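Local coordinates for D-alanyl-D-alanine carboxypeptidase (Vibrio cholerae, PDB 5TR7), which probably removes C-terminal D-alanine residues from peptidoglycan precursors, as a serine-type D-Ala-D-Ala carboxypeptidase of the S11 family, at residues G10-D15 against V224-G229; T29-A34 against S148-L153; L128-S133 against L153-Q158. All blocks are in the same frame, centred on the assembly; numbering follows the deposited sequence.

How the contacts relate
From the N terminus, strand 10-15 comes first; its partner in contact 1, 224-229, lies some 200 residues later, so this antiparallel pair closes a loop that holds most of the carboxypeptidase domain. Contacts 2 and 3 are both nested inside it. The loop 29-34, just ahead of helix 37-50, meets the start of helix 150-163 in contact 2, while 128-133, just after helix 114-127, meets the next turns of that same helix in contact 3. These two cross along the chain and share Leu153. Helix 150-163 is thus the common element: it rests on the central sheet through Val12, Val226 and Met228, and ties the sheet to both loops.

Contact 1 (G10-D15 against V224-G229); sequences GYVLMD and VAVVMG
Val12, Met14, Val224, Val226 and Met228 line one face of the antiparallel strand pair made by 10-15 and 224-229; Tyr11, Leu13, Ala225 and Val227 line the other. At its edges the pair is continued by strand 21-25 beside 10-15 and by strand 209-218 beside 224-229. Three hydrogen-bonded pairs, Gly10 with Met228, Val12 with Val226 and Met14 with Val224, each give two backbone bonds. The bond from Val224 N to Met14 O, 2.8 Å, is almost straight (176° at the hydrogen), whereas that from Gly10 N to Met228 O, 3.2 Å, reaches its carbonyl tilted out of plane. On the first face, CG1 of Val12 sits between its own backbone N and carbonyl carbon (chi1 60°), which brings it within 3.7 Å of Val226 CB. On the other, Leu13 CD1 lies 4.1 Å from Ala225 CB, while CB of Tyr11 is 3.1 Å from Val226 O and the rest of its side chain leads away and touches Leu243 of helix 233-251. Backbone polarity is thus met within the sheet, and each largely apolar face takes a helix: 150-163 over Val12 and Val226, 233-251 over Tyr11 and Val227.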
loop_
_atom_site.group_PDB
_atom_site.type_symbol
_atom_site.label_atom_id
_atom_site.label_comp_id
_atom_site.label_asym_id
_atom_site.label_seq_id
_atom_site.Cartn_x
_atom_site.Cartn_y
_atom_site.Cartn_z
ATOM N N GLY A 10 1.893 -16.732 1.997
ATOM C CA GLY A 10 2.987 -16.182 2.775
ATOM C C GLY A 10 2.490 -15.126 3.759
ATOM O O GLY A 10 1.526 -14.447 3.480
ATOM N N TYR A 11 3.123 -14.997 4.911
ATOM C CA TYR A 11 2.744 -13.934 5.823
ATOM C C TYR A 11 3.841 -13.591 6.755
ATOM O O TYR A 11 4.823 -14.335 6.892
ATOM C CB TYR A 11 1.504 -14.312 6.638
ATOM C CG TYR A 11 1.677 -15.515 7.569
ATOM C CD1 TYR A 11 2.201 -15.370 8.854
ATOM C CD2 TYR A 11 1.289 -16.794 7.177
ATOM C CE1 TYR A 11 2.316 -16.457 9.712
ATOM C CE2 TYR A 11 1.403 -17.878 8.028
ATOM C CZ TYR A 11 1.907 -17.694 9.297
ATOM O OH TYR A 11 2.020 -18.757 10.155
ATOM N N VAL A 12 3.688 -12.408 7.342
ATOM C CA VAL A 12 4.591 -11.951 8.379
ATOM C C VAL A 12 3.831 -11.123 9.365
ATOM O O VAL A 12 2.916 -10.402 8.990
ATOM C CB VAL A 12 5.847 -11.247 7.861
ATOM C CG1 VAL A 12 5.509 -10.040 7.063
ATOM C CG2 VAL A 12 6.711 -10.827 9.040
ATOM N N LEU A 13 4.174 -11.246 10.628
ATOM C CA LEU A 13 3.558 -10.461 11.658
ATOM C C LEU A 13 4.707 -9.813 12.350
ATOM O O LEU A 13 5.586 -10.475 12.794
ATOM C CB LEU A 13 2.791 -11.340 12.612
ATOM C CG LEU A 13 2.281 -10.669 13.868
ATOM C CD1 LEU A 13 1.529 -9.418 13.533
ATOM C CD2 LEU A 13 1.413 -11.611 14.658
ATOM N N MET A 14 4.690 -8.507 12.451
ATOM C CA MET A 14 5.795 -7.771 13.032
ATOM C C MET A 14 5.368 -6.803 14.084
ATOM O O MET A 14 4.359 -6.118 13.938
ATOM C CB MET A 14 6.494 -7.010 11.901
ATOM C CG MET A 14 7.580 -6.040 12.318
ATOM S SD MET A 14 8.254 -5.125 10.927
ATOM C CE MET A 14 9.338 -6.366 10.235
ATOM N N ASP A 15 6.136 -6.769 15.157
ATOM C CA ASP A 15 5.939 -5.766 16.203
ATOM C C ASP A 15 6.453 -4.427 15.622
ATOM O O ASP A 15 7.605 -4.330 15.244
ATOM C CB ASP A 15 6.746 -6.146 17.458
ATOM C CG ASP A 15 6.932 -4.989 18.416
ATOM O OD1 ASP A 15 6.032 -4.148 18.592
ATOM O OD2 ASP A 15 8.032 -4.905 18.971
ATOM N N VAL A 224 2.154 -4.755 12.774
ATOM C CA VAL A 224 2.044 -4.673 11.326
ATOM C C VAL A 224 1.955 -6.122 10.850
ATOM O O VAL A 224 2.785 -6.945 11.230
ATOM C CB VAL A 224 3.247 -3.993 10.701
ATOM C CG1 VAL A 224 3.128 -4.031 9.191
ATOM C CG2 VAL A 224 3.308 -2.552 11.142
ATOM N N ALA A 225 0.954 -6.434 10.054
ATOM C CA ALA A 225 0.791 -7.776 9.475
ATOM C C ALA A 225 0.659 -7.742 7.965
ATOM O O ALA A 225 0.166 -6.766 7.376
ATOM C CB ALA A 225 -0.436 -8.466 10.050
ATOM N N VAL A 226 1.242 -8.743 7.334
ATOM C CA VAL A 226 1.147 -8.860 5.887
ATOM C C VAL A 226 0.649 -10.278 5.605
ATOM O O VAL A 226 1.183 -11.262 6.146
ATOM C CB VAL A 226 2.536 -8.696 5.236
ATOM C CG1 VAL A 226 2.446 -8.867 3.746
ATOM C CG2 VAL A 226 3.124 -7.363 5.610
ATOM N N VAL A 227 -0.380 -10.376 4.784
ATOM C CA VAL A 227 -0.945 -11.705 4.395
ATOM C C VAL A 227 -1.002 -11.699 2.886
ATOM O O VAL A 227 -1.514 -10.789 2.295
ATOM C CB VAL A 227 -2.308 -11.947 5.080
ATOM C CG1 VAL A 227 -2.929 -13.241 4.654
ATOM C CG2 VAL A 227 -2.090 -12.016 6.589
ATOM N N MET A 228 -0.401 -12.698 2.268
ATOM C CA MET A 228 -0.368 -12.776 0.804
ATOM C C MET A 228 -0.953 -14.053 0.311
ATOM O O MET A 228 -0.647 -15.106 0.824
ATOM C CB MET A 228 1.088 -12.734 0.288
ATOM C CG MET A 228 1.859 -11.553 0.849
ATOM S SD MET A 228 1.305 -9.938 0.264
ATOM C CE MET A 228 2.064 -10.087 -1.411
ATOM N N GLY A 229 -1.782 -13.940 -0.710
ATOM C CA GLY A 229 -2.312 -15.121 -1.339
ATOM C C GLY A 229 -3.413 -15.848 -0.622
ATOM O O GLY A 229 -3.320 -17.024 -0.487
#

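Contact 2 (T29-A34 against S148-L153); sequences TKLSPA and STPYDL
Leu31 and Ser148 meet as a single antiparallel bridge, where the irregular segment 29-34 meets the residue just ahead of the N-cap of helix 150-163 and exchanges backbone bonds: Leu31 N to Ser148 O, 3.0 Å, and Ser148 N to Leu31 O, 2.9 Å. The side chain of Leu31 can be followed outward from there. Its CB passes the bridging carbonyl, 4.1 Å from Ser148 O. CG then turns beside the backbone N (chi1 -68°), and the extended second torsion carries CD1 to the CD-CG edge of the proline, 3.8 Å from Pro150 CD, the two side chains crossing at about a right angle. The same methyl also packs against the thiomethyl end of Met228. Around the bridge, Lys30 CA makes a CH...O contact of 3.3 Å with Ser148 O, so that this oxygen receives both a peptide N-H and a CA-H. Thr149 is the N-cap of helix 150-163: its OG1 takes the N-H of Asp152 at 3.0 Å, while its methyl CG2 turns to the backbone of Thr29, 3.9 Å from Thr29 C. Farther along, Pro33 CB approaches Leu153 CD2. The contact thereby fastens the loop that leads through the predicted nucleophile Ser35 into helix 37-50, which carries the predicted catalytic Lys38, to the start of helix 150-163, with Met228 of strand 221-230 touching Leu31, Pro150 and Leu153 and with Val12 of strand 10-15 touching Pro150.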
loop_
_atom_site.group_PDB
_atom_site.type_symbol
_atom_site.label_atom_id
_atom_site.label_comp_id
_atom_site.label_asym_id
_atom_site.label_seq_id
_atom_site.Cartn_x
_atom_site.Cartn_y
_atom_site.Cartn_z
ATOM N N THR A 29 10.293 -15.004 0.653
ATOM C CA THR A 29 10.234 -15.522 -0.700
ATOM C C THR A 29 9.468 -14.542 -1.637
ATOM O O THR A 29 8.396 -13.987 -1.320
ATOM C CB THR A 29 9.824 -17.005 -0.803
ATOM O OG1 THR A 29 8.539 -17.227 -0.226
ATOM C CG2 THR A 29 10.854 -17.936 -0.249
ATOM N N LYS A 30 10.095 -14.306 -2.772
ATOM C CA LYS A 30 9.643 -13.384 -3.801
ATOM C C LYS A 30 8.306 -13.666 -4.404
ATOM O O LYS A 30 7.960 -14.805 -4.700
ATOM C CB LYS A 30 10.705 -13.176 -4.909
ATOM C CG LYS A 30 11.823 -12.277 -4.375
ATOM C CD LYS A 30 13.006 -12.137 -5.309
ATOM C CE LYS A 30 14.012 -11.227 -4.615
ATOM N NZ LYS A 30 15.200 -11.147 -5.477
ATOM N N LEU A 31 7.586 -12.565 -4.576
ATOM C CA LEU A 31 6.241 -12.496 -5.087
ATOM C C LEU A 31 6.098 -11.224 -5.881
ATOM O O LEU A 31 6.839 -10.270 -5.705
ATOM C CB LEU A 31 5.276 -12.260 -3.924
ATOM C CG LEU A 31 5.088 -13.340 -2.917
ATOM C CD1 LEU A 31 4.383 -12.674 -1.735
ATOM C CD2 LEU A 31 4.306 -14.502 -3.539
ATOM N N SER A 32 4.985 -11.183 -6.585
ATOM C CA SER A 32 4.585 -10.072 -7.397
ATOM C C SER A 32 3.651 -9.300 -6.417
ATOM O O SER A 32 2.673 -9.826 -5.947
ATOM C CB SER A 32 3.918 -10.687 -8.634
ATOM O OG SER A 32 3.838 -9.782 -9.689
ATOM N N PRO A 33 4.015 -8.069 -6.019
ATOM C CA PRO A 33 3.235 -7.334 -4.996
ATOM C C PRO A 33 1.993 -6.611 -5.477
ATOM O O PRO A 33 1.107 -6.242 -4.677
ATOM C CB PRO A 33 4.236 -6.316 -4.472
ATOM C CG PRO A 33 5.085 -6.014 -5.653
ATOM C CD PRO A 33 5.235 -7.332 -6.361
ATOM N N ALA A 34 1.957 -6.404 -6.784
ATOM C CA ALA A 34 0.824 -5.809 -7.446
ATOM C C ALA A 34 0.469 -4.484 -6.813
ATOM O O ALA A 34 1.325 -3.672 -6.503
ATOM C CB ALA A 34 -0.368 -6.781 -7.473
ATOM N N SER A 148 8.651 -8.253 -4.618
ATOM C CA SER A 148 8.936 -7.913 -3.247
ATOM C C SER A 148 8.755 -9.174 -2.445
ATOM O O SER A 148 8.764 -10.271 -3.020
ATOM C CB SER A 148 8.067 -6.787 -2.718
ATOM O OG SER A 148 8.524 -6.373 -1.436
ATOM N N THR A 149 8.685 -9.023 -1.122
ATOM C CA THR A 149 8.489 -10.145 -0.197
ATOM C C THR A 149 7.610 -9.655 0.953
ATOM O O THR A 149 7.548 -8.429 1.224
ATOM C CB THR A 149 9.808 -10.655 0.444
ATOM O OG1 THR A 149 10.348 -9.632 1.287
ATOM C CG2 THR A 149 10.858 -11.060 -0.593
ATOM N N PRO A 150 6.928 -10.600 1.635
ATOM C CA PRO A 150 6.113 -10.219 2.774
ATOM C C PRO A 150 6.887 -9.428 3.804
ATOM O O PRO A 150 6.340 -8.495 4.398
ATOM C CB PRO A 150 5.714 -11.550 3.382
ATOM C CG PRO A 150 5.668 -12.473 2.217
ATOM C CD PRO A 150 6.695 -11.996 1.242
ATOM N N TYR A 151 8.118 -9.844 4.066
ATOM C CA TYR A 151 8.916 -9.154 5.047
ATOM C C TYR A 151 9.192 -7.722 4.595
ATOM O O TYR A 151 8.978 -6.791 5.372
ATOM C CB TYR A 151 10.242 -9.880 5.284
ATOM C CG TYR A 151 11.114 -9.171 6.263
ATOM C CD1 TYR A 151 10.753 -9.099 7.617
ATOM C CD2 TYR A 151 12.273 -8.534 5.861
ATOM C CE1 TYR A 151 11.520 -8.373 8.514
ATOM C CE2 TYR A 151 13.050 -7.828 6.765
ATOM C CZ TYR A 151 12.700 -7.800 8.087
ATOM O OH TYR A 151 13.491 -7.113 8.964
ATOM N N ASP A 152 9.632 -7.552 3.348
ATOM C CA ASP A 152 9.898 -6.210 2.829
ATOM C C ASP A 152 8.648 -5.328 2.839
ATOM O O ASP A 152 8.739 -4.136 3.103
ATOM C CB ASP A 152 10.493 -6.242 1.447
ATOM C CG ASP A 152 11.939 -6.806 1.419
ATOM O OD1 ASP A 152 12.470 -7.300 2.449
ATOM O OD2 ASP A 152 12.538 -6.730 0.343
ATOM N N LEU A 153 7.511 -5.924 2.492
ATOM C CA LEU A 153 6.261 -5.193 2.526
ATOM C C LEU A 153 5.910 -4.777 3.975
ATOM O O LEU A 153 5.418 -3.670 4.192
ATOM C CB LEU A 153 5.129 -6.018 1.832
ATOM C CG LEU A 153 5.319 -6.221 0.309
ATOM C CD1 LEU A 153 4.488 -7.342 -0.236
ATOM C CD2 LEU A 153 4.988 -4.941 -0.411
#

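Contact 3 (L128-S133 against L153-Q158); sequences LGMKNS and LALLGQ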
loop_
_atom_site.group_PDB
_atom_site.type_symbol
_atom_site.label_atom_id
_atom_site.label_comp_id
_atom_site.label_asym_id
_atom_site.label_seq_id
_atom_site.Cartn_x
_atom_site.Cartn_y
_atom_site.Cartn_z
ATOM N N LEU A 128 15.403 1.711 3.074
ATOM C CA LEU A 128 14.540 1.153 4.089
ATOM C C LEU A 128 14.926 -0.300 4.416
ATOM O O LEU A 128 14.322 -0.844 5.295
ATOM C CB LEU A 128 13.094 1.182 3.664
ATOM C CG LEU A 128 12.428 2.560 3.510
ATOM C CD1 LEU A 128 11.035 2.483 2.926
ATOM C CD2 LEU A 128 12.439 3.387 4.783
ATOM N N GLY A 129 15.899 -0.935 3.736
ATOM C CA GLY A 129 16.231 -2.341 4.060
ATOM C C GLY A 129 15.360 -3.400 3.356
ATOM O O GLY A 129 15.319 -4.558 3.718
ATOM N N MET A 130 14.711 -2.987 2.285
ATOM C CA MET A 130 13.916 -3.891 1.453
ATOM C C MET A 130 14.892 -4.499 0.412
ATOM O O MET A 130 14.774 -4.271 -0.778
ATOM C CB MET A 130 12.780 -3.114 0.781
ATOM C CG MET A 130 11.876 -2.405 1.810
ATOM S SD MET A 130 10.686 -1.351 1.026
ATOM C CE MET A 130 9.675 -2.453 0.038
ATOM N N LYS A 131 15.782 -5.346 0.872
ATOM C CA LYS A 131 16.816 -5.946 0.025
ATOM C C LYS A 131 16.316 -6.976 -0.988
ATOM O O LYS A 131 17.053 -7.336 -1.872
ATOM C CB LYS A 131 17.872 -6.553 0.932
ATOM C CG LYS A 131 18.308 -5.590 2.039
ATOM C CD LYS A 131 19.570 -6.066 2.717
ATOM C CE LYS A 131 19.331 -7.396 3.415
ATOM N NZ LYS A 131 20.554 -7.876 4.136
ATOM N N ASN A 132 15.058 -7.417 -0.875
ATOM C CA ASN A 132 14.497 -8.360 -1.827
ATOM C C ASN A 132 13.304 -7.780 -2.578
ATOM O O ASN A 132 12.359 -8.475 -2.918
ATOM C CB ASN A 132 14.127 -9.645 -1.102
ATOM C CG ASN A 132 15.337 -10.457 -0.678
ATOM O OD1 ASN A 132 16.371 -10.488 -1.320
ATOM N ND2 ASN A 132 15.158 -11.191 0.373
ATOM N N SER A 133 13.382 -6.494 -2.862
ATOM C CA SER A 133 12.343 -5.814 -3.584
ATOM C C SER A 133 12.881 -5.014 -4.750
ATOM O O SER A 133 13.971 -4.482 -4.670
ATOM C CB SER A 133 11.595 -4.869 -2.632
ATOM O OG SER A 133 10.988 -5.597 -1.556
ATOM N N LEU A 153 7.511 -5.924 2.492
ATOM C CA LEU A 153 6.261 -5.193 2.526
ATOM C C LEU A 153 5.910 -4.777 3.975
ATOM O O LEU A 153 5.418 -3.670 4.192
ATOM C CB LEU A 153 5.129 -6.018 1.832
ATOM C CG LEU A 153 5.319 -6.221 0.309
ATOM C CD1 LEU A 153 4.488 -7.342 -0.236
ATOM C CD2 LEU A 153 4.988 -4.941 -0.411
ATOM N N ALA A 154 6.284 -5.589 4.971
ATOM C CA ALA A 154 6.061 -5.219 6.342
ATOM C C ALA A 154 6.915 -4.012 6.713
ATOM O O ALA A 154 6.452 -3.091 7.418
ATOM C CB ALA A 154 6.443 -6.363 7.240
ATOM N N LEU A 155 8.188 -4.045 6.292
ATOM C CA LEU A 155 9.084 -2.916 6.552
ATOM C C LEU A 155 8.477 -1.683 5.918
ATOM O O LEU A 155 8.476 -0.649 6.505
ATOM C CB LEU A 155 10.490 -3.147 5.943
ATOM C CG LEU A 155 11.431 -4.153 6.587
ATOM C CD1 LEU A 155 12.710 -4.423 5.738
ATOM C CD2 LEU A 155 11.798 -3.734 7.993
ATOM N N LEU A 156 7.876 -1.827 4.740
ATOM C CA LEU A 156 7.325 -0.679 4.055
ATOM C C LEU A 156 6.130 -0.100 4.792
ATOM O O LEU A 156 5.983 1.117 4.901
ATOM C CB LEU A 156 6.984 -1.009 2.604
ATOM C CG LEU A 156 6.416 0.086 1.725
ATOM C CD1 LEU A 156 7.376 1.225 1.618
ATOM C CD2 LEU A 156 6.090 -0.406 0.357
ATOM N N GLY A 157 5.259 -0.981 5.230
ATOM C CA GLY A 157 4.072 -0.544 5.996
ATOM C C GLY A 157 4.541 0.182 7.263
ATOM O O GLY A 157 4.014 1.231 7.621
ATOM N N GLN A 158 5.513 -0.417 7.965
ATOM C CA GLN A 158 6.066 0.155 9.179
ATOM C C GLN A 158 6.658 1.548 8.894
ATOM O O GLN A 158 6.444 2.494 9.664
ATOM C CB GLN A 158 7.176 -0.767 9.744
ATOM C CG GLN A 158 7.913 -0.230 10.971
ATOM C CD GLN A 158 9.148 -1.026 11.353
ATOM O OE1 GLN A 158 9.951 -1.410 10.531
ATOM N NE2 GLN A 158 9.237 -1.354 12.612
#
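A Schellman motif at the end of helix 114-127, with Gly129 at positive phi, lays its carbonyl against Leu155 on helix 150-163. The methyl CD1 of Leu155 comes to 3.3 Å from Gly129 O, and to 4.0 Å from Leu128 O, so one branch of a single leucine meets two successive carbonyls, those of Leu128 and Gly129. No hydrogen bond joins the two segments; the contact is van der Waals packing, of methyls on one another and of Leu155 CD1 on the backbone. Met130 follows at the centre of an inverse gamma turn, closed by a weak bond from Lys131 N to Gly129 O. Its side chain runs out extended as far as SD and then bends (chi3 62°), which folds the methyl in over Leu156: SD and CE each lie 4.0 Å from Leu156 CB. Nearer its own backbone, Met130 CG passes Leu155 CB at 4.4 Å. Beside the thiomethyl group, Leu156 CD1 meets Leu128 CD1 at 4.1 Å, the two leucines lying at a slant to each other. Leu156 thus packs against both Leu128 and Met130. A type I turn from Met130 to Ser133 follows, where Asp152 of the same helix receives the backbone N-H of Asn132 and is hydrogen-bonded to the hydroxyl of Ser133. Leu156 and Met130 also touch Met40, and Leu156 Met39, on helix 37-50, which bears the predicted catalytic Lys38. Here the loop after helix 114-127 packs on helix 150-163, in the helical part of the penicillin-recognising fold, and both Met130 and Leu156 reach the helix that begins within the presumed SxxK motif.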